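Local structure of citrate lyase subunit beta-like protein (Mycobacterium tuberculosis H37Rv, 6ARB) at residues L98-S103 with V119-G124; V138-G143 with S172-A177. The protein is a magnesium-dependent lyase of the HpcH/HpaI aldolase family that works as a homotrimer and may play a role in fatty acid biosynthesis. All coordinates share one frame; numbering follows the deposited sequence.

Contact 1: residues L98-S103 with V119-G124; sequences LPKAES and VETARG. With MG (magnesium ion), chain D; PYR (pyruvic acid), chain E.
At the C-terminal rim of the TIM barrel, where the magnesium site lies, the loop after strand 95-98 meets the turn that leads from strand 114-119 into helix 122-126. Glu120 splits its carboxylate between the metal and the loop: OE1 binds the magnesium ion at 2.2 Å, while OE2 accepts a hydrogen bond from Lys100 N through its anti lone pair, 2.8 Å away and bent to 141° at the hydrogen. Held at both oxygens, the carboxylate is probably restrained in its rotation. CB of Pro99 also lies against OE2. The ammonium of Lys100 makes only a long salt bridge with Glu120, NZ to OE2 3.9 Å; its stronger partners are Glu44 and Asp146, the latter another magnesium ligand. The metal's shell also includes two oxygens of pyruvate and two waters.

Farther along, Glu102 comes across Thr121 at about a right angle, and OG1 of Thr121 donates to the anti lone pair of Glu102 OE1 at 2.7 Å. With chi1 at 67°, the same OG1 is turned back to cap the helix, accepting from Gly124 N at 3.1 Å. A water joins the two backbones, donating to Ala101 O and Thr121 OG1 and accepting from Glu120 N. Arg123 NE hydrogen-bonds Ala180 O of a neighbouring subunit, while Ala101 packs against strand 114-119 and Thr121 and Ala122 against helix 144-151.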
ATOM      1  N   LEU A  98       1.338  18.621 -14.542  1.00 14.76           N
ATOM      2  CA  LEU A  98       1.770  19.370 -13.372  1.00 13.64           C
ATOM      3  C   LEU A  98       2.695  18.500 -12.533  1.00 12.05           C
ATOM      4  O   LEU A  98       2.253  17.523 -11.928  1.00 17.05           O
ATOM      5  CB  LEU A  98       0.555  19.783 -12.530  1.00  9.87           C
ATOM      6  CG  LEU A  98       0.875  20.361 -11.157  1.00 14.09           C
ATOM      7  CD1 LEU A  98       1.643  21.663 -11.300  1.00 16.86           C
ATOM      8  CD2 LEU A  98      -0.414  20.568 -10.352  1.00 19.50           C
ATOM      9  N   PRO A  99       3.986  18.849 -12.494  1.00 11.37           N
ATOM     10  CA  PRO A  99       4.904  18.054 -11.681  1.00 14.16           C
ATOM     11  C   PRO A  99       4.769  18.401 -10.203  1.00 13.86           C
ATOM     12  O   PRO A  99       4.284  19.495  -9.854  1.00 18.18           O
ATOM     13  CB  PRO A  99       6.274  18.470 -12.218  1.00 16.23           C
ATOM     14  CG  PRO A  99       6.078  19.880 -12.598  1.00 13.69           C
ATOM     15  CD  PRO A  99       4.652  20.025 -13.079  1.00 14.73           C
ATOM     16  N   LYS A 100       5.175  17.461  -9.352  1.00 14.01           N
ATOM     17  CA  LYS A 100       5.111  17.628  -7.903  1.00 12.79           C
ATOM     18  C   LYS A 100       3.709  18.040  -7.466  1.00 10.57           C
ATOM     19  O   LYS A 100       3.548  18.870  -6.568  1.00 14.14           O
ATOM     20  CB  LYS A 100       6.142  18.662  -7.431  1.00 19.70           C
ATOM     21  CG  LYS A 100       7.603  18.204  -7.552  1.00 25.23           C
ATOM     22  CD  LYS A 100       8.351  19.047  -8.560  1.00 30.07           C
ATOM     23  CE  LYS A 100       9.840  18.766  -8.525  1.00 35.73           C
ATOM     24  NZ  LYS A 100      10.303  18.010  -9.727  1.00 39.20           N
ATOM     25  N   ALA A 101       2.691  17.461  -8.102  1.00 14.82           N
ATOM     26  CA  ALA A 101       1.310  17.737  -7.727  1.00 17.12           C
ATOM     27  C   ALA A 101       1.070  17.341  -6.273  1.00 11.01           C
ATOM     28  O   ALA A 101       1.306  16.204  -5.882  1.00 12.08           O
ATOM     29  CB  ALA A 101       0.343  17.011  -8.653  1.00 20.46           C
ATOM     30  N   GLU A 102       0.598  18.299  -5.477  1.00 10.78           N
ATOM     31  CA  GLU A 102       0.505  18.105  -4.038  1.00 14.81           C
ATOM     32  C   GLU A 102      -0.826  18.498  -3.400  1.00 16.09           C
ATOM     33  O   GLU A 102      -1.060  18.184  -2.237  1.00 16.70           O
ATOM     34  CB  GLU A 102       1.669  18.820  -3.347  1.00 18.65           C
ATOM     35  CG  GLU A 102       2.961  18.033  -3.486  1.00 20.35           C
ATOM     36  CD  GLU A 102       4.132  18.677  -2.779  1.00 27.91           C
ATOM     37  OE1 GLU A 102       5.106  17.955  -2.517  1.00 13.17           O
ATOM     38  OE2 GLU A 102       4.086  19.891  -2.501  1.00 30.96           O
ATOM     39  N   SER A 103      -1.694  19.179  -4.144  1.00 13.87           N
ATOM     40  CA  SER A 103      -3.029  19.503  -3.635  1.00 18.14           C
ATOM     41  C   SER A 103      -4.022  19.717  -4.777  1.00 18.26           C
ATOM     42  O   SER A 103      -3.631  20.034  -5.906  1.00 15.34           O
ATOM     43  CB  SER A 103      -2.987  20.762  -2.763  1.00 15.16           C
ATOM     44  OG  SER A 103      -2.782  21.917  -3.573  1.00 16.77           O
ATOM     45  N   VAL A 119       2.165  12.915  -9.618  1.00  8.55           N
ATOM     46  CA  VAL A 119       2.412  12.791  -8.192  1.00 12.48           C
ATOM     47  C   VAL A 119       3.763  12.149  -7.977  1.00 14.56           C
ATOM     48  O   VAL A 119       3.987  11.012  -8.397  1.00 15.16           O
ATOM     49  CB  VAL A 119       1.318  11.938  -7.511  1.00 16.61           C
ATOM     50  CG1 VAL A 119       1.685  11.678  -6.070  1.00 16.17           C
ATOM     51  CG2 VAL A 119      -0.042  12.640  -7.624  1.00 17.23           C
ATOM     52  N   GLU A 120       4.663  12.868  -7.320  1.00 15.31           N
ATOM     53  CA  GLU A 120       6.043  12.401  -7.207  1.00 16.80           C
ATOM     54  C   GLU A 120       6.697  12.864  -5.916  1.00 13.07           C
ATOM     55  O   GLU A 120       7.915  13.037  -5.854  1.00 15.10           O
ATOM     56  CB  GLU A 120       6.854  12.885  -8.410  1.00 14.83           C
ATOM     57  CG  GLU A 120       6.722  14.385  -8.707  1.00  9.86           C
ATOM     58  CD  GLU A 120       7.391  14.749  -9.997  1.00 19.00           C
ATOM     59  OE1 GLU A 120       8.174  13.901 -10.495  1.00 18.17           O
ATOM     60  OE2 GLU A 120       7.152  15.859 -10.510  1.00 16.88           O
ATOM     61  N   THR A 121       5.868  13.070  -4.898  1.00  8.99           N
ATOM     62  CA  THR A 121       6.318  13.430  -3.558  1.00 10.19           C
ATOM     63  C   THR A 121       5.411  12.757  -2.532  1.00 17.36           C
ATOM     64  O   THR A 121       4.292  12.311  -2.863  1.00 15.43           O
ATOM     65  CB  THR A 121       6.262  14.966  -3.325  1.00 15.07           C
ATOM     66  OG1 THR A 121       4.899  15.397  -3.313  1.00 14.98           O
ATOM     67  CG2 THR A 121       7.023  15.713  -4.412  1.00 22.98           C
ATOM     68  N   ALA A 122       5.890  12.682  -1.291  1.00 14.05           N
ATOM     69  CA  ALA A 122       5.113  12.079  -0.216  1.00 12.06           C
ATOM     70  C   ALA A 122       3.786  12.816  -0.037  1.00 11.12           C
ATOM     71  O   ALA A 122       2.729  12.192   0.045  1.00 14.07           O
ATOM     72  CB  ALA A 122       5.910  12.049   1.077  1.00 16.06           C
ATOM     73  N   ARG A 123       3.834  14.146  -0.016  1.00 19.90           N
ATOM     74  CA  ARG A 123       2.607  14.941   0.122  1.00 15.66           C
ATOM     75  C   ARG A 123       1.631  14.605  -1.002  1.00  8.45           C
ATOM     76  O   ARG A 123       0.449  14.418  -0.779  1.00 12.41           O
ATOM     77  CB  ARG A 123       2.916  16.446   0.140  1.00 16.83           C
ATOM     78  CG  ARG A 123       1.681  17.310   0.419  1.00 16.78           C
ATOM     79  CD  ARG A 123       1.093  17.035   1.802  1.00 26.93           C
ATOM     80  NE  ARG A 123       1.909  17.633   2.853  1.00 27.09           N
ATOM     81  CZ  ARG A 123       1.800  18.901   3.242  1.00 21.93           C
ATOM     82  NH1 ARG A 123       0.900  19.690   2.666  1.00 23.45           N
ATOM     83  NH2 ARG A 123       2.587  19.378   4.201  1.00 24.11           N
ATOM     84  N   GLY A 124       2.141  14.525  -2.225  1.00 13.05           N
ATOM     85  CA  GLY A 124       1.305  14.117  -3.339  1.00 13.24           C
ATOM     86  C   GLY A 124       0.631  12.772  -3.132  1.00 17.28           C
ATOM     87  O   GLY A 124      -0.556  12.608  -3.438  1.00 13.66           O
TER
HETATM   88 MG    MG D 301      10.083  14.333 -11.598  1.00 17.79          MG
HETATM   89  C   PYR E 302      10.176  11.433 -11.908  1.00 28.28           C
HETATM   90  O   PYR E 302      10.280  10.142 -11.705  1.00 23.63           O
HETATM   91  OXT PYR E 302      10.721  12.231 -11.030  1.00 19.88           O
HETATM   92  CA  PYR E 302       9.492  11.929 -13.033  1.00 32.78           C
HETATM   93  O3  PYR E 302       9.630  13.170 -13.447  1.00 23.80           O
HETATM   94  CB  PYR E 302       8.571  11.029 -13.798  1.00 32.89           C
HETATM   95  O   HOH W   1       3.702  15.144  -5.901  1.00 17.71           O
HETATM   96  O   HOH W   2      -0.825  19.261   0.325  1.00 27.90           O
HETATM   97  O   HOH W   3      12.042  15.203 -12.622  1.00 21.53           O
HETATM   98  O   HOH W   4       9.326  16.401 -12.127  1.00 17.03           O

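Contact 2: residues V138-G143 with S172-A177; sequences VGMMWG and STILLA. With PYR (pyruvic acid), chain E.
Ile174 and Met140 bury the most surface here, followed by Trp142, in the layer of a TIM barrel where an outer helix packs on the strand wall. Strand 138-142 and the helical segment 172-177 run almost exactly antiparallel, at 175°, with their axes 8.1 Å apart, as in the beta-alpha units of this fold. Ile174 points at the strand and spreads its two branches along it. CG2, anti to the backbone N, touches CB of Met140 at 3.7 Å, whereas CG1 lies against CB of Trp142 at 3.9 Å and close to the carbonyl oxygen of Met141. One isoleucine thus spans two outward-facing residues of the strand.

The indole of Trp142 leads away from segment 172-177, sending NE1 to Asp187 and meeting Tyr163 edge-to-face. Met141, between Met140 and Trp142, has its side chain on the other side of the strand, extended toward the bound pyruvate, with CE 4.2 Å from the ligand's CB. Ala117, Ile131 and Ala132 close round Met140. Its chain is bent at chi2 and chi3, which turns the terminal methyl, not the sulfur, to the helix, where CE of Met140 rests 4.2 Å from CB of Ala177.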
ATOM      1  N   VAL A 138      -7.578  15.245 -15.652  1.00 19.98           N
ATOM      2  CA  VAL A 138      -8.018  14.231 -16.608  1.00 17.43           C
ATOM      3  C   VAL A 138      -7.103  13.009 -16.565  1.00 17.30           C
ATOM      4  O   VAL A 138      -7.413  11.965 -17.154  1.00 16.21           O
ATOM      5  CB  VAL A 138      -8.071  14.778 -18.044  1.00 18.15           C
ATOM      6  CG1 VAL A 138      -9.060  15.928 -18.134  1.00 19.32           C
ATOM      7  CG2 VAL A 138      -6.681  15.212 -18.494  1.00 22.03           C
ATOM      8  N   GLY A 139      -5.990  13.133 -15.849  1.00 13.46           N
ATOM      9  CA  GLY A 139      -5.055  12.021 -15.708  1.00 18.43           C
ATOM     10  C   GLY A 139      -4.163  12.140 -14.489  1.00 15.33           C
ATOM     11  O   GLY A 139      -3.983  13.238 -13.975  1.00 14.19           O
ATOM     12  N   MET A 140      -3.621  11.005 -14.027  1.00 12.39           N
ATOM     13  CA  MET A 140      -2.657  10.972 -12.917  1.00 14.04           C
ATOM     14  C   MET A 140      -1.487  10.129 -13.350  1.00 14.59           C
ATOM     15  O   MET A 140      -1.680   9.057 -13.919  1.00 17.81           O
ATOM     16  CB  MET A 140      -3.254  10.295 -11.684  1.00 16.16           C
ATOM     17  CG  MET A 140      -4.600  10.814 -11.303  1.00 21.87           C
ATOM     18  SD  MET A 140      -4.372  12.146 -10.137  1.00 29.33           S
ATOM     19  CE  MET A 140      -3.676  11.223  -8.755  1.00 16.10           C
ATOM     20  N   MET A 141      -0.286  10.625 -13.071  1.00 15.10           N
ATOM     21  CA  MET A 141       0.942   9.893 -13.326  1.00 15.13           C
ATOM     22  C   MET A 141       1.694   9.845 -12.008  1.00 11.64           C
ATOM     23  O   MET A 141       1.449  10.656 -11.115  1.00 16.85           O
ATOM     24  CB  MET A 141       1.766  10.621 -14.384  1.00 16.77           C
ATOM     25  CG  MET A 141       3.064   9.907 -14.765  1.00 15.50           C
ATOM     26  SD  MET A 141       3.919  10.805 -16.074  1.00 23.36           S
ATOM     27  CE  MET A 141       5.410   9.808 -16.220  1.00 22.28           C
ATOM     28  N   TRP A 142       2.588   8.879 -11.863  1.00 14.14           N
ATOM     29  CA  TRP A 142       3.463   8.867 -10.704  1.00 14.67           C
ATOM     30  C   TRP A 142       4.934   8.890 -11.158  1.00 19.36           C
ATOM     31  O   TRP A 142       5.270   8.477 -12.282  1.00 15.31           O
ATOM     32  CB  TRP A 142       3.167   7.663  -9.822  1.00 11.59           C
ATOM     33  CG  TRP A 142       3.679   6.367 -10.380  1.00 12.49           C
ATOM     34  CD1 TRP A 142       3.175   5.661 -11.433  1.00 14.28           C
ATOM     35  CD2 TRP A 142       4.811   5.629  -9.904  1.00 19.90           C
ATOM     36  NE1 TRP A 142       3.921   4.520 -11.640  1.00 16.89           N
ATOM     37  CE2 TRP A 142       4.933   4.481 -10.715  1.00 20.61           C
ATOM     38  CE3 TRP A 142       5.732   5.826  -8.868  1.00 16.56           C
ATOM     39  CZ2 TRP A 142       5.943   3.536 -10.521  1.00 19.14           C
ATOM     40  CZ3 TRP A 142       6.731   4.880  -8.678  1.00 16.03           C
ATOM     41  CH2 TRP A 142       6.824   3.755  -9.497  1.00 14.55           C
ATOM     42  N   GLY A 143       5.798   9.419 -10.299  1.00 16.69           N
ATOM     43  CA  GLY A 143       7.203   9.586 -10.635  1.00 16.51           C
ATOM     44  C   GLY A 143       8.063   9.025  -9.521  1.00 17.43           C
ATOM     45  O   GLY A 143       8.032   9.522  -8.397  1.00 22.67           O
ATOM     46  N   SER A 172       0.467   1.941  -6.955  1.00 12.70           N
ATOM     47  CA  SER A 172      -0.880   1.443  -6.729  1.00 16.30           C
ATOM     48  C   SER A 172      -1.786   2.547  -6.202  1.00  9.37           C
ATOM     49  O   SER A 172      -2.945   2.657  -6.597  1.00  8.37           O
ATOM     50  CB  SER A 172      -0.860   0.318  -5.700  1.00 11.24           C
ATOM     51  OG  SER A 172      -0.161  -0.790  -6.195  1.00 17.05           O
ATOM     52  N   THR A 173      -1.247   3.360  -5.303  1.00 10.35           N
ATOM     53  CA  THR A 173      -1.998   4.525  -4.821  1.00 15.54           C
ATOM     54  C   THR A 173      -2.530   5.412  -5.949  1.00 13.20           C
ATOM     55  O   THR A 173      -3.700   5.808  -5.937  1.00 13.21           O
ATOM     56  CB  THR A 173      -1.158   5.360  -3.836  1.00 15.08           C
ATOM     57  OG1 THR A 173      -0.868   4.563  -2.680  1.00 12.95           O
ATOM     58  CG2 THR A 173      -1.914   6.617  -3.395  1.00 15.96           C
ATOM     59  N   ILE A 174      -1.672   5.731  -6.918  1.00 10.01           N
ATOM     60  CA  ILE A 174      -2.072   6.600  -8.032  1.00 10.93           C
ATOM     61  C   ILE A 174      -3.043   5.921  -8.995  1.00 14.79           C
ATOM     62  O   ILE A 174      -3.974   6.562  -9.485  1.00 11.66           O
ATOM     63  CB  ILE A 174      -0.867   7.123  -8.828  1.00 14.03           C
ATOM     64  CG1 ILE A 174      -0.302   8.373  -8.178  1.00 17.01           C
ATOM     65  CG2 ILE A 174      -1.273   7.446 -10.268  1.00 20.45           C
ATOM     66  CD1 ILE A 174       0.030   8.209  -6.733  1.00 16.72           C
ATOM     67  N   LEU A 175      -2.814   4.639  -9.285  1.00 11.17           N
ATOM     68  CA  LEU A 175      -3.746   3.872 -10.113  1.00 14.36           C
ATOM     69  C   LEU A 175      -5.152   3.853  -9.503  1.00 17.85           C
ATOM     70  O   LEU A 175      -6.148   4.007 -10.214  1.00 14.12           O
ATOM     71  CB  LEU A 175      -3.236   2.442 -10.326  1.00 15.81           C
ATOM     72  CG  LEU A 175      -4.110   1.462 -11.126  1.00 13.86           C
ATOM     73  CD1 LEU A 175      -4.310   1.975 -12.556  1.00 15.50           C
ATOM     74  CD2 LEU A 175      -3.526   0.052 -11.117  1.00 15.01           C
ATOM     75  N   LEU A 176      -5.239   3.667  -8.189  1.00 13.75           N
ATOM     76  CA  LEU A 176      -6.546   3.645  -7.525  1.00 13.79           C
ATOM     77  C   LEU A 176      -7.203   5.029  -7.472  1.00 11.16           C
ATOM     78  O   LEU A 176      -8.399   5.175  -7.724  1.00 13.24           O
ATOM     79  CB  LEU A 176      -6.439   3.025  -6.119  1.00  8.10           C
ATOM     80  CG  LEU A 176      -5.952   1.557  -6.139  1.00 15.06           C
ATOM     81  CD1 LEU A 176      -5.418   1.121  -4.770  1.00 10.52           C
ATOM     82  CD2 LEU A 176      -7.076   0.613  -6.613  1.00 14.93           C
ATOM     83  N   ALA A 177      -6.415   6.032  -7.137  1.00 10.77           N
ATOM     84  CA  ALA A 177      -6.923   7.402  -7.097  1.00 14.80           C
ATOM     85  C   ALA A 177      -7.436   7.798  -8.478  1.00 16.80           C
ATOM     86  O   ALA A 177      -8.530   8.339  -8.618  1.00 11.48           O
ATOM     87  CB  ALA A 177      -5.820   8.365  -6.626  1.00 12.29           C
TER
HETATM   88  C   PYR E 302      10.176  11.433 -11.908  1.00 28.28           C
HETATM   89  O   PYR E 302      10.280  10.142 -11.705  1.00 23.63           O
HETATM   90  OXT PYR E 302      10.721  12.231 -11.030  1.00 19.88           O
HETATM   91  CA  PYR E 302       9.492  11.929 -13.033  1.00 32.78           C
HETATM   92  O3  PYR E 302       9.630  13.170 -13.447  1.00 23.80           O
HETATM   93  CB  PYR E 302       8.571  11.029 -13.798  1.00 32.89           C

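Both contacts are largely buried and belong to one barrel, joined by neighbouring strands: Val119 N lies 2.8 Å from Met141 O and Val119 O lies 3.1 Å from Gly143 N, both probable hydrogen bonds. Their chemistry follows their place. Contact 1, its centre about 15 Å from the chain centre, occupies the loops at the C-terminal end of the strands and is held by carboxylates, a capping hydroxyl and water. Contact 2, about 8 Å from that centre, joins the strand wall to an outer helix through methyl and methylene carbons, without a polar bond between the segments. Both reach pyruvate, contact 1 through a shared metal and contact 2 through Gly143 and Met141. Each also borders another subunit of the trimer.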